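Local coordinates for Pre-mRNA-splicing factor SAD1 (Saccharomyces cerevisiae, PDB 4MSX), which promotes assembly of newly made U4 snRNA into the U4/U6 snRNP and is required for pre-mRNA splicing, as a catalytically inactive relative of ubiquitin-specific proteases, at residues A[317-329]-A[368-381]. Sequence-based numbering, arbitrary orientation.
Sequences VKPFWVLTLDLPE and LTRLPQFLIFHFNR
Leu323, Thr324 and Leu325 pair with Phe377, His378 and Phe379 as parallel strands in the mixed sheet of the USP domain, a worked example of a ladder with Thr324 and His378 on one face and Leu323, Leu325, Phe377 and Phe379 on the other. Leu323 N and Leu325 N donate to Ile376 O and His378 O, the second bond nearly straight (175°), while Leu323 O and Leu325 O accept from His378 N and Asn380 N. His378 CB packs 3.4 Å from Val322 CG1. With CG set anti to the backbone N (chi1 157°), the ring lies side by side with Thr324, both pointing the same way. His378 CG is 3.8 Å from Thr324 OG1, which sits at the ring edge, in its plane, 2.8 Å from ND1 in a hydrogen bond; Thr324 CG2 lies 3.5 Å from ND1 and 4.0 Å from CE1. Shortening His378 to an alanine would probably leave Thr324 OG1 without its ND1 partner and open a gap beside CG2. Arg267 of helix 266-280 touches the same histidine. On the other face, Leu323 CD2 meets the edge of the Phe377 ring, which also meets Trp478 of strand 472-480. Beyond the bridge of Leu325 with Phe379, a water accepts from Leu327 N and donates to Asn380 O. Leu325 CD1 rests over a face of Phe377, 4.1 Å from the ring centroid in a CH-pi contact, and also touches Phe379 CE1 at 3.8 Å.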
ATOM      1  N   VAL A 317     -18.858 -23.535  -5.281  1.00 37.41           N
ATOM      2  CA  VAL A 317     -18.843 -22.092  -5.109  1.00 42.92           C
ATOM      3  C   VAL A 317     -17.519 -21.702  -4.416  1.00 54.56           C
ATOM      4  O   VAL A 317     -17.244 -22.118  -3.293  1.00 54.42           O
ATOM      5  CB  VAL A 317     -20.043 -21.559  -4.301  1.00 47.05           C
ATOM      6  CG1 VAL A 317     -19.918 -20.062  -4.095  1.00 46.77           C
ATOM      7  CG2 VAL A 317     -21.345 -21.877  -5.028  1.00 49.78           C
ATOM      8  N   LYS A 318     -16.703 -20.925  -5.117  1.00 43.07           N
ATOM      9  CA  LYS A 318     -15.368 -20.576  -4.642  1.00 50.05           C
ATOM     10  C   LYS A 318     -15.298 -19.112  -4.339  1.00 36.14           C
ATOM     11  O   LYS A 318     -15.404 -18.297  -5.245  1.00 38.72           O
ATOM     12  CB  LYS A 318     -14.335 -20.870  -5.729  1.00 50.87           C
ATOM     13  CG  LYS A 318     -13.878 -22.269  -5.756  1.00 67.47           C
ATOM     14  CD  LYS A 318     -12.412 -22.367  -6.178  1.00 85.93           C
ATOM     15  CE  LYS A 318     -12.216 -21.940  -7.628  1.00 88.40           C
ATOM     16  NZ  LYS A 318     -11.018 -22.595  -8.252  1.00 91.49           N
ATOM     17  N   PRO A 319     -15.056 -18.750  -3.082  1.00 36.65           N
ATOM     18  CA  PRO A 319     -14.813 -17.312  -2.898  1.00 33.15           C
ATOM     19  C   PRO A 319     -13.435 -16.932  -3.472  1.00 34.59           C
ATOM     20  O   PRO A 319     -12.583 -17.810  -3.644  1.00 29.71           O
ATOM     21  CB  PRO A 319     -14.825 -17.149  -1.374  1.00 35.55           C
ATOM     22  CG  PRO A 319     -14.376 -18.481  -0.867  1.00 51.43           C
ATOM     23  CD  PRO A 319     -14.864 -19.524  -1.848  1.00 48.38           C
ATOM     24  N   PHE A 320     -13.220 -15.653  -3.751  1.00 32.01           N
ATOM     25  CA  PHE A 320     -11.899 -15.181  -4.141  1.00 35.92           C
ATOM     26  C   PHE A 320     -11.678 -13.777  -3.656  1.00 31.28           C
ATOM     27  O   PHE A 320     -12.611 -12.982  -3.562  1.00 32.17           O
ATOM     28  CB  PHE A 320     -11.722 -15.220  -5.686  1.00 29.79           C
ATOM     29  CG  PHE A 320     -12.704 -14.335  -6.446  1.00 28.97           C
ATOM     30  CD1 PHE A 320     -12.446 -12.967  -6.632  1.00 27.59           C
ATOM     31  CD2 PHE A 320     -13.867 -14.882  -7.013  1.00 31.14           C
ATOM     32  CE1 PHE A 320     -13.353 -12.148  -7.358  1.00 30.70           C
ATOM     33  CE2 PHE A 320     -14.776 -14.073  -7.749  1.00 33.39           C
ATOM     34  CZ  PHE A 320     -14.518 -12.712  -7.920  1.00 34.31           C
ATOM     35  N   TRP A 321     -10.418 -13.453  -3.385  1.00 28.62           N
ATOM     36  CA  TRP A 321     -10.016 -12.057  -3.255  1.00 26.03           C
ATOM     37  C   TRP A 321      -9.615 -11.555  -4.611  1.00 27.88           C
ATOM     38  O   TRP A 321      -9.778 -10.403  -4.899  1.00 28.60           O
ATOM     39  CB  TRP A 321      -8.723 -11.901  -2.360  1.00 24.24           C
ATOM     40  CG  TRP A 321      -8.854 -12.325  -0.969  1.00 28.56           C
ATOM     41  CD1 TRP A 321      -8.110 -13.288  -0.306  1.00 32.57           C
ATOM     42  CD2 TRP A 321      -9.763 -11.782  -0.006  1.00 28.24           C
ATOM     43  NE1 TRP A 321      -8.510 -13.337   1.017  1.00 34.83           N
ATOM     44  CE2 TRP A 321      -9.536 -12.443   1.209  1.00 32.23           C
ATOM     45  CE3 TRP A 321     -10.772 -10.804  -0.077  1.00 31.62           C
ATOM     46  CZ2 TRP A 321     -10.252 -12.124   2.389  1.00 33.82           C
ATOM     47  CZ3 TRP A 321     -11.498 -10.520   1.058  1.00 35.53           C
ATOM     48  CH2 TRP A 321     -11.231 -11.176   2.279  1.00 34.58           C
ATOM     49  N   VAL A 322      -8.927 -12.405  -5.389  1.00 26.06           N
ATOM     50  CA  VAL A 322      -8.366 -11.928  -6.641  1.00 23.60           C
ATOM     51  C   VAL A 322      -8.787 -12.949  -7.698  1.00 28.38           C
ATOM     52  O   VAL A 322      -8.593 -14.140  -7.521  1.00 26.79           O
ATOM     53  CB  VAL A 322      -6.804 -11.842  -6.553  1.00 29.23           C
ATOM     54  CG1 VAL A 322      -6.209 -11.648  -7.955  1.00 27.57           C
ATOM     55  CG2 VAL A 322      -6.382 -10.713  -5.579  1.00 25.20           C
ATOM     56  N   LEU A 323      -9.362 -12.481  -8.789  1.00 24.84           N
ATOM     57  CA  LEU A 323      -9.806 -13.387  -9.851  1.00 25.43           C
ATOM     58  C   LEU A 323      -8.776 -13.485 -10.932  1.00 24.88           C
ATOM     59  O   LEU A 323      -8.443 -12.490 -11.547  1.00 27.31           O
ATOM     60  CB  LEU A 323     -11.108 -12.846 -10.463  1.00 29.25           C
ATOM     61  CG  LEU A 323     -11.678 -13.778 -11.544  1.00 33.39           C
ATOM     62  CD1 LEU A 323     -12.096 -15.118 -10.968  1.00 32.26           C
ATOM     63  CD2 LEU A 323     -12.862 -13.076 -12.198  1.00 32.57           C
ATOM     64  N   THR A 324      -8.232 -14.680 -11.150  1.00 24.25           N
ATOM     65  CA  THR A 324      -7.168 -14.843 -12.134  1.00 23.49           C
ATOM     66  C   THR A 324      -7.794 -15.065 -13.492  1.00 32.69           C
ATOM     67  O   THR A 324      -8.660 -15.895 -13.628  1.00 29.49           O
ATOM     68  CB  THR A 324      -6.228 -16.026 -11.800  1.00 31.32           C
ATOM     69  OG1 THR A 324      -5.444 -15.666 -10.650  1.00 28.70           O
ATOM     70  CG2 THR A 324      -5.261 -16.327 -13.009  1.00 32.07           C
ATOM     71  N   LEU A 325      -7.364 -14.271 -14.455  1.00 27.91           N
ATOM     72  CA  LEU A 325      -7.815 -14.377 -15.844  1.00 34.08           C
ATOM     73  C   LEU A 325      -6.641 -14.982 -16.636  1.00 37.36           C
ATOM     74  O   LEU A 325      -5.550 -14.432 -16.660  1.00 29.72           O
ATOM     75  CB  LEU A 325      -8.157 -12.988 -16.382  1.00 31.17           C
ATOM     76  CG  LEU A 325      -9.275 -12.266 -15.598  1.00 34.76           C
ATOM     77  CD1 LEU A 325      -9.610 -10.881 -16.156  1.00 35.25           C
ATOM     78  CD2 LEU A 325     -10.544 -13.155 -15.510  1.00 32.24           C
ATOM     79  N   ASP A 326      -6.839 -16.158 -17.209  1.00 34.61           N
ATOM     80  CA  ASP A 326      -5.791 -16.805 -17.999  1.00 35.77           C
ATOM     81  C   ASP A 326      -5.678 -16.162 -19.383  1.00 31.75           C
ATOM     82  O   ASP A 326      -6.659 -15.876 -19.987  1.00 35.24           O
ATOM     83  CB  ASP A 326      -6.092 -18.295 -18.153  1.00 45.25           C
ATOM     84  CG  ASP A 326      -5.971 -19.064 -16.831  1.00 58.33           C
ATOM     85  OD1 ASP A 326      -4.955 -18.886 -16.094  1.00 53.56           O
ATOM     86  OD2 ASP A 326      -6.921 -19.821 -16.518  1.00 74.76           O
ATOM     87  N   LEU A 327      -4.466 -16.000 -19.891  1.00 31.94           N
ATOM     88  CA  LEU A 327      -4.271 -15.340 -21.150  1.00 27.02           C
ATOM     89  C   LEU A 327      -4.098 -16.401 -22.248  1.00 34.30           C
ATOM     90  O   LEU A 327      -3.671 -17.520 -21.990  1.00 33.27           O
ATOM     91  CB  LEU A 327      -3.013 -14.488 -21.103  1.00 29.91           C
ATOM     92  CG  LEU A 327      -3.144 -13.367 -20.014  1.00 31.22           C
ATOM     93  CD1 LEU A 327      -1.777 -12.709 -19.815  1.00 28.66           C
ATOM     94  CD2 LEU A 327      -4.211 -12.343 -20.369  1.00 31.87           C
ATOM     95  N   PRO A 328      -4.391 -16.028 -23.478  1.00 34.48           N
ATOM     96  CA  PRO A 328      -4.211 -17.041 -24.527  1.00 35.29           C
ATOM     97  C   PRO A 328      -2.739 -17.494 -24.637  1.00 42.71           C
ATOM     98  O   PRO A 328      -1.809 -16.712 -24.343  1.00 34.29           O
ATOM     99  CB  PRO A 328      -4.721 -16.333 -25.795  1.00 38.71           C
ATOM    100  CG  PRO A 328      -4.771 -14.887 -25.485  1.00 41.81           C
ATOM    101  CD  PRO A 328      -4.884 -14.734 -23.980  1.00 37.33           C
ATOM    102  N   GLU A 329      -2.519 -18.748 -25.054  1.00 39.63           N
ATOM    103  CA  GLU A 329      -1.159 -19.296 -25.166  1.00 39.60           C
ATOM    104  C   GLU A 329      -0.203 -18.343 -25.896  1.00 37.87           C
ATOM    105  O   GLU A 329      -0.572 -17.691 -26.860  1.00 36.61           O
ATOM    106  CB  GLU A 329      -1.174 -20.666 -25.868  1.00 53.50           C
ATOM    107  CG  GLU A 329      -0.091 -21.579 -25.316  1.00 74.78           C
ATOM    108  CD  GLU A 329      -0.049 -22.932 -26.003  1.00105.49           C
ATOM    109  OE1 GLU A 329      -1.100 -23.382 -26.515  1.00104.69           O
ATOM    110  OE2 GLU A 329       1.043 -23.543 -26.033  1.00108.14           O
ATOM    111  N   LEU A 368     -20.035 -15.600 -12.126  1.00 32.18           N
ATOM    112  CA  LEU A 368     -19.701 -14.781 -10.946  1.00 33.38           C
ATOM    113  C   LEU A 368     -20.965 -14.591 -10.133  1.00 37.68           C
ATOM    114  O   LEU A 368     -21.818 -13.815 -10.524  1.00 43.03           O
ATOM    115  CB  LEU A 368     -19.108 -13.430 -11.379  1.00 31.01           C
ATOM    116  CG  LEU A 368     -17.734 -13.650 -12.012  1.00 40.06           C
ATOM    117  CD1 LEU A 368     -17.217 -12.391 -12.687  1.00 38.74           C
ATOM    118  CD2 LEU A 368     -16.750 -14.173 -10.950  1.00 45.89           C
ATOM    119  N   THR A 369     -21.134 -15.323  -9.039  1.00 31.21           N
ATOM    120  CA  THR A 369     -22.390 -15.195  -8.291  1.00 39.01           C
ATOM    121  C   THR A 369     -22.314 -14.177  -7.150  1.00 46.12           C
ATOM    122  O   THR A 369     -23.331 -13.859  -6.552  1.00 34.80           O
ATOM    123  CB  THR A 369     -22.811 -16.503  -7.675  1.00 40.09           C
ATOM    124  OG1 THR A 369     -21.704 -17.031  -6.915  1.00 41.53           O
ATOM    125  CG2 THR A 369     -23.226 -17.501  -8.769  1.00 40.58           C
ATOM    126  N   ARG A 370     -21.122 -13.707  -6.788  1.00 36.24           N
ATOM    127  CA  ARG A 370     -21.062 -12.511  -5.938  1.00 34.75           C
ATOM    128  C   ARG A 370     -20.103 -11.534  -6.563  1.00 39.59           C
ATOM    129  O   ARG A 370     -18.907 -11.827  -6.763  1.00 36.11           O
ATOM    130  CB  ARG A 370     -20.676 -12.814  -4.492  1.00 36.22           C
ATOM    131  CG  ARG A 370     -20.714 -11.509  -3.581  1.00 34.18           C
ATOM    132  CD  ARG A 370     -20.377 -11.821  -2.129  1.00 39.98           C
ATOM    133  NE  ARG A 370     -20.861 -10.729  -1.278  1.00 40.19           N
ATOM    134  CZ  ARG A 370     -20.149  -9.682  -0.888  1.00 49.10           C
ATOM    135  NH1 ARG A 370     -18.850  -9.587  -1.210  1.00 35.98           N
ATOM    136  NH2 ARG A 370     -20.739  -8.739  -0.135  1.00 37.22           N
ATOM    137  N   LEU A 371     -20.631 -10.384  -6.911  1.00 31.19           N
ATOM    138  CA  LEU A 371     -19.830  -9.349  -7.524  1.00 32.33           C
ATOM    139  C   LEU A 371     -19.562  -8.314  -6.436  1.00 43.44           C
ATOM    140  O   LEU A 371     -20.478  -7.683  -5.948  1.00 34.97           O
ATOM    141  CB  LEU A 371     -20.549  -8.736  -8.724  1.00 37.30           C
ATOM    142  CG  LEU A 371     -20.483  -9.595  -9.996  1.00 40.82           C
ATOM    143  CD1 LEU A 371     -21.385  -9.043 -11.069  1.00 42.47           C
ATOM    144  CD2 LEU A 371     -19.064  -9.667 -10.502  1.00 35.20           C
ATOM    145  N   PRO A 372     -18.297  -8.189  -6.007  1.00 34.19           N
ATOM    146  CA  PRO A 372     -17.972  -7.304  -4.882  1.00 29.08           C
ATOM    147  C   PRO A 372     -17.936  -5.846  -5.282  1.00 32.93           C
ATOM    148  O   PRO A 372     -17.812  -5.557  -6.462  1.00 30.42           O
ATOM    149  CB  PRO A 372     -16.541  -7.774  -4.452  1.00 32.33           C
ATOM    150  CG  PRO A 372     -15.933  -8.355  -5.699  1.00 35.11           C
ATOM    151  CD  PRO A 372     -17.127  -8.944  -6.518  1.00 31.98           C
ATOM    152  N   GLN A 373     -17.992  -4.930  -4.306  1.00 29.84           N
ATOM    153  CA  GLN A 373     -17.776  -3.524  -4.597  1.00 24.24           C
ATOM    154  C   GLN A 373     -16.388  -3.338  -5.286  1.00 31.43           C
ATOM    155  O   GLN A 373     -16.238  -2.495  -6.182  1.00 29.34           O
ATOM    156  CB  GLN A 373     -17.778  -2.695  -3.285  1.00 27.80           C
ATOM    157  CG  GLN A 373     -17.595  -1.239  -3.544  1.00 36.64           C
ATOM    158  CD  GLN A 373     -18.889  -0.625  -4.153  1.00 56.91           C
ATOM    159  OE1 GLN A 373     -19.935  -1.308  -4.259  1.00 45.96           O
ATOM    160  NE2 GLN A 373     -18.813   0.635  -4.582  1.00 55.78           N
ATOM    161  N   PHE A 374     -15.368  -4.073  -4.830  1.00 27.85           N
ATOM    162  CA  PHE A 374     -14.026  -3.984  -5.467  1.00 30.72           C
ATOM    163  C   PHE A 374     -13.675  -5.345  -6.035  1.00 30.63           C
ATOM    164  O   PHE A 374     -13.506  -6.298  -5.272  1.00 32.69           O
ATOM    165  CB  PHE A 374     -12.946  -3.555  -4.429  1.00 26.24           C
ATOM    166  CG  PHE A 374     -13.195  -2.211  -3.878  1.00 28.79           C
ATOM    167  CD1 PHE A 374     -12.811  -1.092  -4.578  1.00 32.07           C
ATOM    168  CD2 PHE A 374     -13.934  -2.063  -2.689  1.00 34.62           C
ATOM    169  CE1 PHE A 374     -13.059   0.199  -4.053  1.00 31.72           C
ATOM    170  CE2 PHE A 374     -14.238  -0.781  -2.170  1.00 34.95           C
ATOM    171  CZ  PHE A 374     -13.812   0.346  -2.859  1.00 33.96           C
ATOM    172  N   LEU A 375     -13.595  -5.420  -7.358  1.00 26.99           N
ATOM    173  CA  LEU A 375     -13.302  -6.660  -8.095  1.00 26.69           C
ATOM    174  C   LEU A 375     -11.862  -6.541  -8.556  1.00 25.84           C
ATOM    175  O   LEU A 375     -11.501  -5.599  -9.281  1.00 26.71           O
ATOM    176  CB  LEU A 375     -14.281  -6.745  -9.297  1.00 28.91           C
ATOM    177  CG  LEU A 375     -14.218  -7.981 -10.206  1.00 36.45           C
ATOM    178  CD1 LEU A 375     -14.341  -9.272  -9.374  1.00 31.76           C
ATOM    179  CD2 LEU A 375     -15.348  -7.885 -11.273  1.00 35.76           C
ATOM    180  N   ILE A 376     -11.029  -7.470  -8.082  1.00 26.26           N
ATOM    181  CA  ILE A 376      -9.592  -7.421  -8.339  1.00 22.35           C
ATOM    182  C   ILE A 376      -9.227  -8.542  -9.304  1.00 25.37           C
ATOM    183  O   ILE A 376      -9.483  -9.731  -9.011  1.00 24.69           O
ATOM    184  CB  ILE A 376      -8.820  -7.626  -7.008  1.00 27.39           C
ATOM    185  CG1 ILE A 376      -9.317  -6.633  -5.965  1.00 24.03           C
ATOM    186  CG2 ILE A 376      -7.272  -7.483  -7.275  1.00 24.94           C
ATOM    187  CD1 ILE A 376      -8.686  -6.854  -4.518  1.00 26.89           C
ATOM    188  N   PHE A 377      -8.645  -8.168 -10.437  1.00 22.74           N
ATOM    189  CA  PHE A 377      -8.245  -9.161 -11.435  1.00 23.45           C
ATOM    190  C   PHE A 377      -6.747  -9.329 -11.380  1.00 26.03           C
ATOM    191  O   PHE A 377      -6.013  -8.365 -11.169  1.00 25.49           O
ATOM    192  CB  PHE A 377      -8.516  -8.658 -12.850  1.00 24.15           C
ATOM    193  CG  PHE A 377      -9.992  -8.468 -13.163  1.00 26.03           C
ATOM    194  CD1 PHE A 377     -10.931  -9.383 -12.712  1.00 30.53           C
ATOM    195  CD2 PHE A 377     -10.404  -7.389 -13.926  1.00 30.16           C
ATOM    196  CE1 PHE A 377     -12.298  -9.236 -13.028  1.00 32.81           C
ATOM    197  CE2 PHE A 377     -11.788  -7.212 -14.237  1.00 34.02           C
ATOM    198  CZ  PHE A 377     -12.714  -8.117 -13.774  1.00 28.46           C
ATOM    199  N   HIS A 378      -6.317 -10.529 -11.691  1.00 21.35           N
ATOM    200  CA  HIS A 378      -4.881 -10.813 -11.893  1.00 25.47           C
ATOM    201  C   HIS A 378      -4.742 -11.407 -13.309  1.00 25.66           C
ATOM    202  O   HIS A 378      -5.480 -12.336 -13.657  1.00 27.54           O
ATOM    203  CB  HIS A 378      -4.462 -11.861 -10.874  1.00 24.79           C
ATOM    204  CG  HIS A 378      -3.229 -12.650 -11.250  1.00 25.26           C
ATOM    205  ND1 HIS A 378      -3.219 -14.030 -11.269  1.00 27.21           N
ATOM    206  CD2 HIS A 378      -1.966 -12.251 -11.549  1.00 28.62           C
ATOM    207  CE1 HIS A 378      -2.000 -14.452 -11.596  1.00 28.14           C
ATOM    208  NE2 HIS A 378      -1.213 -13.398 -11.724  1.00 25.84           N
ATOM    209  N   PHE A 379      -3.803 -10.898 -14.094  1.00 25.45           N
ATOM    210  CA  PHE A 379      -3.554 -11.456 -15.459  1.00 25.78           C
ATOM    211  C   PHE A 379      -2.418 -12.425 -15.339  1.00 27.55           C
ATOM    212  O   PHE A 379      -1.343 -12.058 -14.875  1.00 28.31           O
ATOM    213  CB  PHE A 379      -3.268 -10.332 -16.428  1.00 23.87           C
ATOM    214  CG  PHE A 379      -4.443  -9.384 -16.524  1.00 26.87           C
ATOM    215  CD1 PHE A 379      -5.530  -9.680 -17.361  1.00 30.67           C
ATOM    216  CD2 PHE A 379      -4.526  -8.281 -15.696  1.00 26.39           C
ATOM    217  CE1 PHE A 379      -6.661  -8.824 -17.392  1.00 29.26           C
ATOM    218  CE2 PHE A 379      -5.648  -7.434 -15.701  1.00 28.07           C
ATOM    219  CZ  PHE A 379      -6.707  -7.703 -16.554  1.00 28.24           C
ATOM    220  N   ASN A 380      -2.643 -13.671 -15.748  1.00 26.68           N
ATOM    221  CA  ASN A 380      -1.684 -14.714 -15.364  1.00 26.43           C
ATOM    222  C   ASN A 380      -0.463 -14.677 -16.283  1.00 28.79           C
ATOM    223  O   ASN A 380      -0.373 -15.459 -17.219  1.00 30.54           O
ATOM    224  CB  ASN A 380      -2.351 -16.073 -15.434  1.00 31.64           C
ATOM    225  CG  ASN A 380      -1.476 -17.162 -14.827  1.00 43.23           C
ATOM    226  OD1 ASN A 380      -0.481 -16.857 -14.154  1.00 41.42           O
ATOM    227  ND2 ASN A 380      -1.831 -18.418 -15.054  1.00 40.24           N
ATOM    228  N   ARG A 381       0.455 -13.767 -16.018  1.00 26.22           N
ATOM    229  CA  ARG A 381       1.662 -13.599 -16.847  1.00 29.06           C
ATOM    230  C   ARG A 381       2.717 -14.702 -16.687  1.00 32.91           C
ATOM    231  O   ARG A 381       3.410 -15.063 -17.661  1.00 30.21           O
ATOM    232  CB  ARG A 381       2.341 -12.290 -16.456  1.00 29.95           C
ATOM    233  CG  ARG A 381       1.430 -11.036 -16.605  1.00 35.73           C
ATOM    234  CD  ARG A 381       1.269 -10.647 -18.098  1.00 23.04           C
ATOM    235  NE  ARG A 381       0.336  -9.517 -18.278  1.00 29.33           N
ATOM    236  CZ  ARG A 381      -0.032  -9.060 -19.478  1.00 34.38           C
ATOM    237  NH1 ARG A 381       0.417  -9.657 -20.608  1.00 25.76           N
ATOM    238  NH2 ARG A 381      -0.851  -8.037 -19.544  1.00 26.65           N
TER
HETATM  239  O   HOH W   1     -12.108  -9.096  -5.930  1.00 28.71           O
HETATM  240  O   HOH W   2      -2.150 -17.302 -18.671  1.00 40.74           O